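Side-chain contacts in extracellular solute-binding protein, family 3 (PDB 5SV6), which is of unknown function but has a periplasmic binding protein-like architecture and is probably associated with the methanol dehydrogenase system: residues F93-E97 against K98-N102; P277-K280 against A281-D285. All blocks are in the same frame, centred on the assembly; numbering follows the deposited sequence.

Interaction 1 (F93-E97 against K98-N102); sequences FLVTE and KLLKN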
ATOM      1  N   PHE A  93      -1.096  12.257  -0.835  1.00 17.33           N
ATOM      2  CA  PHE A  93      -1.567  13.598  -1.229  1.00 15.21           C
ATOM      3  C   PHE A  93      -1.846  13.792  -2.726  1.00 14.81           C
ATOM      4  O   PHE A  93      -2.201  14.894  -3.154  1.00 15.03           O
ATOM      5  CB  PHE A  93      -0.557  14.672  -0.803  1.00 19.09           C
ATOM      6  CG  PHE A  93      -0.379  14.775   0.676  1.00 21.42           C
ATOM      7  CD1 PHE A  93       0.817  14.401   1.271  1.00 22.43           C
ATOM      8  CD2 PHE A  93      -1.413  15.223   1.481  1.00 23.74           C
ATOM      9  CE1 PHE A  93       0.983  14.482   2.641  1.00 23.55           C
ATOM     10  CE2 PHE A  93      -1.252  15.309   2.860  1.00 24.06           C
ATOM     11  CZ  PHE A  93      -0.055  14.939   3.436  1.00 24.00           C
ATOM     12  N   LEU A  94      -1.671  12.748  -3.524  1.00 11.32           N
ATOM     13  CA  LEU A  94      -1.846  12.871  -4.969  1.00 11.75           C
ATOM     14  C   LEU A  94      -3.267  13.270  -5.365  1.00 11.60           C
ATOM     15  O   LEU A  94      -3.472  14.034  -6.303  1.00 12.39           O
ATOM     16  CB  LEU A  94      -1.478  11.559  -5.652  1.00 13.57           C
ATOM     17  CG  LEU A  94       0.015  11.238  -5.692  1.00 13.08           C
ATOM     18  CD1 LEU A  94       0.224   9.870  -6.329  1.00 11.45           C
ATOM     19  CD2 LEU A  94       0.726  12.311  -6.485  1.00 12.79           C
ATOM     20  N   VAL A  95      -4.241  12.727  -4.652  1.00 11.09           N
ATOM     21  CA  VAL A  95      -5.635  12.976  -4.970  1.00 10.90           C
ATOM     22  C   VAL A  95      -6.001  14.432  -4.685  1.00 12.24           C
ATOM     23  O   VAL A  95      -6.540  15.123  -5.539  1.00 11.47           O
ATOM     24  CB  VAL A  95      -6.560  12.030  -4.185  1.00  9.82           C
ATOM     25  CG1 VAL A  95      -8.010  12.531  -4.228  1.00  9.74           C
ATOM     26  CG2 VAL A  95      -6.449  10.602  -4.728  1.00 10.82           C
ATOM     27  N   THR A  96      -5.685  14.901  -3.484  1.00 11.29           N
ATOM     28  CA  THR A  96      -6.145  16.217  -3.052  1.00 12.38           C
ATOM     29  C   THR A  96      -5.332  17.384  -3.591  1.00 14.53           C
ATOM     30  O   THR A  96      -5.877  18.466  -3.812  1.00 15.13           O
ATOM     31  CB  THR A  96      -6.173  16.313  -1.518  1.00 16.51           C
ATOM     32  OG1 THR A  96      -4.885  15.964  -0.999  1.00 17.36           O
ATOM     33  CG2 THR A  96      -7.198  15.358  -0.957  1.00 16.52           C
ATOM     34  N   GLU A  97      -4.037  17.182  -3.807  1.00 13.57           N
ATOM     35  CA  GLU A  97      -3.185  18.291  -4.229  1.00 16.77           C
ATOM     36  C   GLU A  97      -2.906  18.327  -5.731  1.00 16.40           C
ATOM     37  O   GLU A  97      -2.470  19.339  -6.264  1.00 16.95           O
ATOM     38  CB  GLU A  97      -1.887  18.307  -3.416  1.00 20.37           C
ATOM     39  CG  GLU A  97      -2.141  18.277  -1.908  1.00 23.42           C
ATOM     40  CD  GLU A  97      -1.055  18.966  -1.107  1.00 29.09           C
ATOM     41  OE1 GLU A  97      -0.805  20.165  -1.354  1.00 37.72           O
ATOM     42  OE2 GLU A  97      -0.455  18.314  -0.227  1.00 30.80           O
ATOM     43  N   LYS A  98      -3.162  17.223  -6.422  1.00 14.45           N
ATOM     44  CA  LYS A  98      -2.885  17.179  -7.847  1.00 13.47           C
ATOM     45  C   LYS A  98      -4.139  16.908  -8.680  1.00 13.59           C
ATOM     46  O   LYS A  98      -4.578  17.770  -9.459  1.00 12.73           O
ATOM     47  CB  LYS A  98      -1.792  16.143  -8.142  1.00 14.65           C
ATOM     48  CG  LYS A  98      -0.378  16.609  -7.793  1.00 18.39           C
ATOM     49  CD  LYS A  98       0.016  17.797  -8.668  1.00 21.11           C
ATOM     50  CE  LYS A  98       1.508  18.103  -8.612  1.00 24.62           C
ATOM     51  NZ  LYS A  98       1.890  18.719  -7.317  1.00 25.17           N
ATOM     52  N   LEU A  99      -4.704  15.713  -8.520  1.00 10.61           N
ATOM     53  CA  LEU A  99      -5.870  15.299  -9.313  1.00 10.88           C
ATOM     54  C   LEU A  99      -7.045  16.261  -9.156  1.00 10.95           C
ATOM     55  O   LEU A  99      -7.578  16.771 -10.138  1.00 10.53           O
ATOM     56  CB  LEU A  99      -6.315  13.896  -8.908  1.00  9.79           C
ATOM     57  CG  LEU A  99      -7.513  13.298  -9.638  1.00  9.15           C
ATOM     58  CD1 LEU A  99      -7.168  13.013 -11.090  1.00 10.68           C
ATOM     59  CD2 LEU A  99      -7.970  12.048  -8.937  1.00  7.60           C
ATOM     60  N   LEU A 100      -7.453  16.507  -7.916  1.00 11.52           N
ATOM     61  CA  LEU A 100      -8.628  17.348  -7.671  1.00 10.45           C
ATOM     62  C   LEU A 100      -8.376  18.827  -7.946  1.00 13.02           C
ATOM     63  O   LEU A 100      -9.300  19.641  -7.880  1.00 13.90           O
ATOM     64  CB  LEU A 100      -9.139  17.153  -6.241  1.00 10.73           C
ATOM     65  CG  LEU A 100      -9.668  15.755  -5.914  1.00 10.15           C
ATOM     66  CD1 LEU A 100     -10.097  15.648  -4.445  1.00 11.77           C
ATOM     67  CD2 LEU A 100     -10.816  15.391  -6.860  1.00 10.31           C
ATOM     68  N   LYS A 101      -7.124  19.170  -8.245  1.00 12.76           N
ATOM     69  CA  LYS A 101      -6.748  20.542  -8.586  1.00 12.84           C
ATOM     70  C   LYS A 101      -6.390  20.660 -10.060  1.00 14.30           C
ATOM     71  O   LYS A 101      -5.786  21.654 -10.494  1.00 14.76           O
ATOM     72  CB  LYS A 101      -5.578  21.015  -7.717  1.00 13.04           C
ATOM     73  CG  LYS A 101      -5.957  21.181  -6.253  1.00 16.65           C
ATOM     74  CD  LYS A 101      -4.861  21.912  -5.491  1.00 23.25           C
ATOM     75  CE  LYS A 101      -5.333  22.351  -4.106  1.00 27.81           C
ATOM     76  NZ  LYS A 101      -5.420  21.228  -3.131  1.00 25.61           N
ATOM     77  N   ASN A 102      -6.760  19.633 -10.824  1.00 12.84           N
ATOM     78  CA  ASN A 102      -6.613  19.644 -12.278  1.00 14.33           C
ATOM     79  C   ASN A 102      -5.177  19.713 -12.800  1.00 14.74           C
ATOM     80  O   ASN A 102      -4.944  20.196 -13.906  1.00 16.01           O
ATOM     81  CB  ASN A 102      -7.457  20.764 -12.901  1.00 14.23           C
ATOM     82  CG  ASN A 102      -8.938  20.575 -12.657  1.00 16.94           C
ATOM     83  OD1 ASN A 102      -9.595  19.791 -13.343  1.00 16.89           O
ATOM     84  ND2 ASN A 102      -9.474  21.292 -11.674  1.00 16.87           N
TER

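Interaction 2 (P277-K280 against A281-D285); sequences PKIK and AVLKD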
ATOM      1  N   PRO A 277      -4.033  -9.316 -18.348  1.00 15.86           N
ATOM      2  CA  PRO A 277      -2.933 -10.259 -18.114  1.00 15.27           C
ATOM      3  C   PRO A 277      -1.601  -9.551 -17.846  1.00 14.01           C
ATOM      4  O   PRO A 277      -0.875  -9.997 -16.968  1.00 13.88           O
ATOM      5  CB  PRO A 277      -2.869 -11.062 -19.419  1.00 17.28           C
ATOM      6  CG  PRO A 277      -4.263 -10.995 -19.965  1.00 19.14           C
ATOM      7  CD  PRO A 277      -4.749  -9.609 -19.609  1.00 17.91           C
ATOM      8  N   LYS A 278      -1.315  -8.465 -18.563  1.00 13.35           N
ATOM      9  CA  LYS A 278      -0.064  -7.715 -18.392  1.00 12.28           C
ATOM     10  C   LYS A 278      -0.011  -7.020 -17.039  1.00 12.13           C
ATOM     11  O   LYS A 278       1.043  -6.962 -16.395  1.00 10.28           O
ATOM     12  CB  LYS A 278       0.075  -6.639 -19.469  1.00 12.97           C
ATOM     13  CG  LYS A 278       0.128  -7.130 -20.903  1.00 17.60           C
ATOM     14  CD  LYS A 278       0.113  -5.923 -21.857  1.00 20.94           C
ATOM     15  CE  LYS A 278      -0.055  -6.341 -23.306  1.00 24.51           C
ATOM     16  NZ  LYS A 278       1.086  -7.159 -23.765  1.00 24.73           N
ATOM     17  N   ILE A 279      -1.155  -6.461 -16.644  1.00 11.69           N
ATOM     18  CA  ILE A 279      -1.315  -5.820 -15.336  1.00 12.28           C
ATOM     19  C   ILE A 279      -1.078  -6.814 -14.193  1.00 11.39           C
ATOM     20  O   ILE A 279      -0.291  -6.556 -13.272  1.00 10.94           O
ATOM     21  CB  ILE A 279      -2.713  -5.188 -15.224  1.00 10.89           C
ATOM     22  CG1 ILE A 279      -2.796  -3.954 -16.129  1.00 11.55           C
ATOM     23  CG2 ILE A 279      -3.037  -4.830 -13.787  1.00 13.40           C
ATOM     24  CD1 ILE A 279      -4.191  -3.392 -16.273  1.00 13.12           C
ATOM     25  N   LYS A 280      -1.754  -7.953 -14.253  1.00 10.97           N
ATOM     26  CA  LYS A 280      -1.549  -9.001 -13.255  1.00 13.35           C
ATOM     27  C   LYS A 280      -0.105  -9.519 -13.233  1.00 10.49           C
ATOM     28  O   LYS A 280       0.413  -9.882 -12.176  1.00 11.39           O
ATOM     29  CB  LYS A 280      -2.528 -10.160 -13.468  1.00 13.99           C
ATOM     30  CG  LYS A 280      -4.008  -9.804 -13.225  1.00 15.50           C
ATOM     31  CD  LYS A 280      -4.235  -9.294 -11.801  1.00 15.48           C
ATOM     32  CE  LYS A 280      -5.709  -9.280 -11.413  1.00 17.82           C
ATOM     33  NZ  LYS A 280      -6.541  -8.324 -12.190  1.00 17.32           N
ATOM     34  N   ALA A 281       0.542  -9.566 -14.392  1.00 11.67           N
ATOM     35  CA  ALA A 281       1.922 -10.048 -14.467  1.00 11.38           C
ATOM     36  C   ALA A 281       2.905  -9.138 -13.727  1.00  9.30           C
ATOM     37  O   ALA A 281       3.791  -9.612 -13.030  1.00  9.78           O
ATOM     38  CB  ALA A 281       2.352 -10.226 -15.912  1.00 12.04           C
ATOM     39  N   VAL A 282       2.740  -7.835 -13.891  1.00 10.18           N
ATOM     40  CA  VAL A 282       3.550  -6.867 -13.160  1.00 11.22           C
ATOM     41  C   VAL A 282       3.372  -7.050 -11.658  1.00  9.65           C
ATOM     42  O   VAL A 282       4.345  -7.090 -10.905  1.00  9.04           O
ATOM     43  CB  VAL A 282       3.171  -5.416 -13.549  1.00 11.18           C
ATOM     44  CG1 VAL A 282       3.766  -4.409 -12.561  1.00 10.74           C
ATOM     45  CG2 VAL A 282       3.630  -5.116 -14.965  1.00 13.99           C
ATOM     46  N   LEU A 283       2.121  -7.171 -11.228  1.00  9.56           N
ATOM     47  CA  LEU A 283       1.817  -7.267  -9.812  1.00  9.65           C
ATOM     48  C   LEU A 283       2.401  -8.539  -9.209  1.00  9.50           C
ATOM     49  O   LEU A 283       2.941  -8.534  -8.116  1.00 10.52           O
ATOM     50  CB  LEU A 283       0.304  -7.248  -9.604  1.00 10.86           C
ATOM     51  CG  LEU A 283      -0.417  -5.962  -9.989  1.00 10.07           C
ATOM     52  CD1 LEU A 283      -1.910  -6.186  -9.956  1.00 10.01           C
ATOM     53  CD2 LEU A 283      -0.007  -4.843  -9.048  1.00  9.99           C
ATOM     54  N   LYS A 284       2.288  -9.631  -9.948  1.00 10.19           N
ATOM     55  CA  LYS A 284       2.774 -10.933  -9.504  1.00 12.08           C
ATOM     56  C   LYS A 284       4.304 -10.947  -9.466  1.00 11.90           C
ATOM     57  O   LYS A 284       4.910 -11.464  -8.529  1.00 12.60           O
ATOM     58  CB  LYS A 284       2.249 -11.993 -10.475  1.00 14.22           C
ATOM     59  CG  LYS A 284       2.438 -13.440 -10.073  1.00 20.79           C
ATOM     60  CD  LYS A 284       1.475 -14.296 -10.898  1.00 23.27           C
ATOM     61  CE  LYS A 284       1.585 -15.776 -10.562  1.00 27.08           C
ATOM     62  NZ  LYS A 284       2.971 -16.269 -10.766  1.00 25.85           N
ATOM     63  N   ASP A 285       4.926 -10.360 -10.481  1.00 11.26           N
ATOM     64  CA  ASP A 285       6.381 -10.238 -10.511  1.00 11.72           C
ATOM     65  C   ASP A 285       6.904  -9.441  -9.324  1.00 11.40           C
ATOM     66  O   ASP A 285       7.964  -9.745  -8.769  1.00 10.99           O
ATOM     67  CB  ASP A 285       6.825  -9.574 -11.805  1.00 12.76           C
ATOM     68  CG  ASP A 285       8.299  -9.289 -11.831  1.00 14.59           C
ATOM     69  OD1 ASP A 285       9.067 -10.232 -12.103  1.00 15.40           O
ATOM     70  OD2 ASP A 285       8.683  -8.121 -11.583  1.00 14.55           O
TER

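Interaction 1 (F93-E97 against K98-N102)
Leu-94 O receives two backbone donors at once, Lys-98 N from above its carbonyl plane and Leu-99 N almost head-on. The second bond is the straighter, 3.0 Å from Leu-99 N to Leu-94 O with an N-H...O angle of 172°. Leu-100 N repeats the five-residue spacing on Val-95 O at 2.9 Å, which makes this a wider pi-type turn. Lys-101 then reaches back the same span with its side chain, and its ammonium meets the carbonyl of Thr-96 (NZ to O 2.9 Å). A bend at the last torsion of this lysine (chi4 75°) turns NZ onto that oxygen, while its CD passes 3.6 Å from Glu-97 O. The carboxylate of Glu-97 is instead salt-bridged through OE2 to Lys-89, whose ammonium also makes a cation-pi contact with Phe-93.

Val-95 and Leu-100 run side by side in the same direction, CG1 to CD1 3.8 Å. Lys-98 lays its CB 3.3 Å from Leu-94 O and its CG and CD beside the carbonyl of Glu-97, and its side chain also touches both cysteines of the Cys-50–Cys-104 disulfide. Shortening Lys-98 to an alanine would remove CG and everything beyond it, and would probably thin the apolar cover over the disulfide and leave the Glu-97 carbonyl more open on that side. Leu-94 and Leu-99 pack on Val-107 of strand 106-111. Beyond them Asn-102, with positive phi, takes the C-prime place, its N bonded to Leu-99 O while Gln-103 N bonds to Lys-98 O: a Schellman motif closing a short helix that lies against the sheet.

Interaction 2 (P277-K280 against A281-D285)
Lys-284 N donates to Lys-280 O over 2.9 Å, the shortest of four successive i to i+4 bonds that join 277-280 to 281-285. In the opening turn of the helix Pro-277 O takes Ala-281 N at 3.0 Å, with a less straight N-H...O angle of 142°. The other donors, Val-282 N to Lys-278 O and Leu-283 N to Ile-279 O, come in straighter.

Side chains of 281-285 settle against the carbonyls one turn back. Leu-283 brings CG to 3.3 Å from Ile-279 O, and its CD1 continues past that oxygen to lie 4.2 Å from Ile-279 CG2, a loose apolar contact between neighbours on one face. Val-282 sets CG2 beside Lys-278 O at 3.5 Å; its chi1 of 166° holds this methyl near its own backbone N and sends CG1 to the carbonyl side. Ala-281 CB sits 3.4 Å from Pro-277 O on a solvent-exposed part of the surface.

Lys-280 is kinked at chi2 (-59°) and again at chi4, which carries its ammonium to a salt bridge with Asp-276 and a hydrogen bond to Tyr-123 O. That basic group therefore ties the first turn of the helix to strand 118-133. Ile-279 and Leu-283 meet the same strand at Tyr-123 and Tyr-124, and Val-282 packs on Leu-70 and Ile-73 of helix 66-77. With Lys-284 and Asp-285 exposed, the arrangement is that of a regular amphipathic alpha helix whose apolar face covers strand 118-133 and helix 66-77, close to the chain's C-terminus.

Overall arrangement
Interactions 1 and 2 lie in separate helices, 94-99 and 276-286, with their centres 27 Å apart and nearest atoms about 15 Å apart, so neither touches the other. What they share is the large mixed sheet. Interaction 1 rests on strands 47-52, 82-87 and 106-111, and interaction 2 on strand 118-133 and on helix 66-77; strand 247-257 pairs with both 106-111 and 118-133 and so connects the two supports. The helices differ in form: 93-102 mixes four- and five-residue bonds as it runs out, whereas 277-285 keeps the four-residue pattern throughout. Both belong to the solute-binding protein family 3 framework, and neither contact involves a bound ligand.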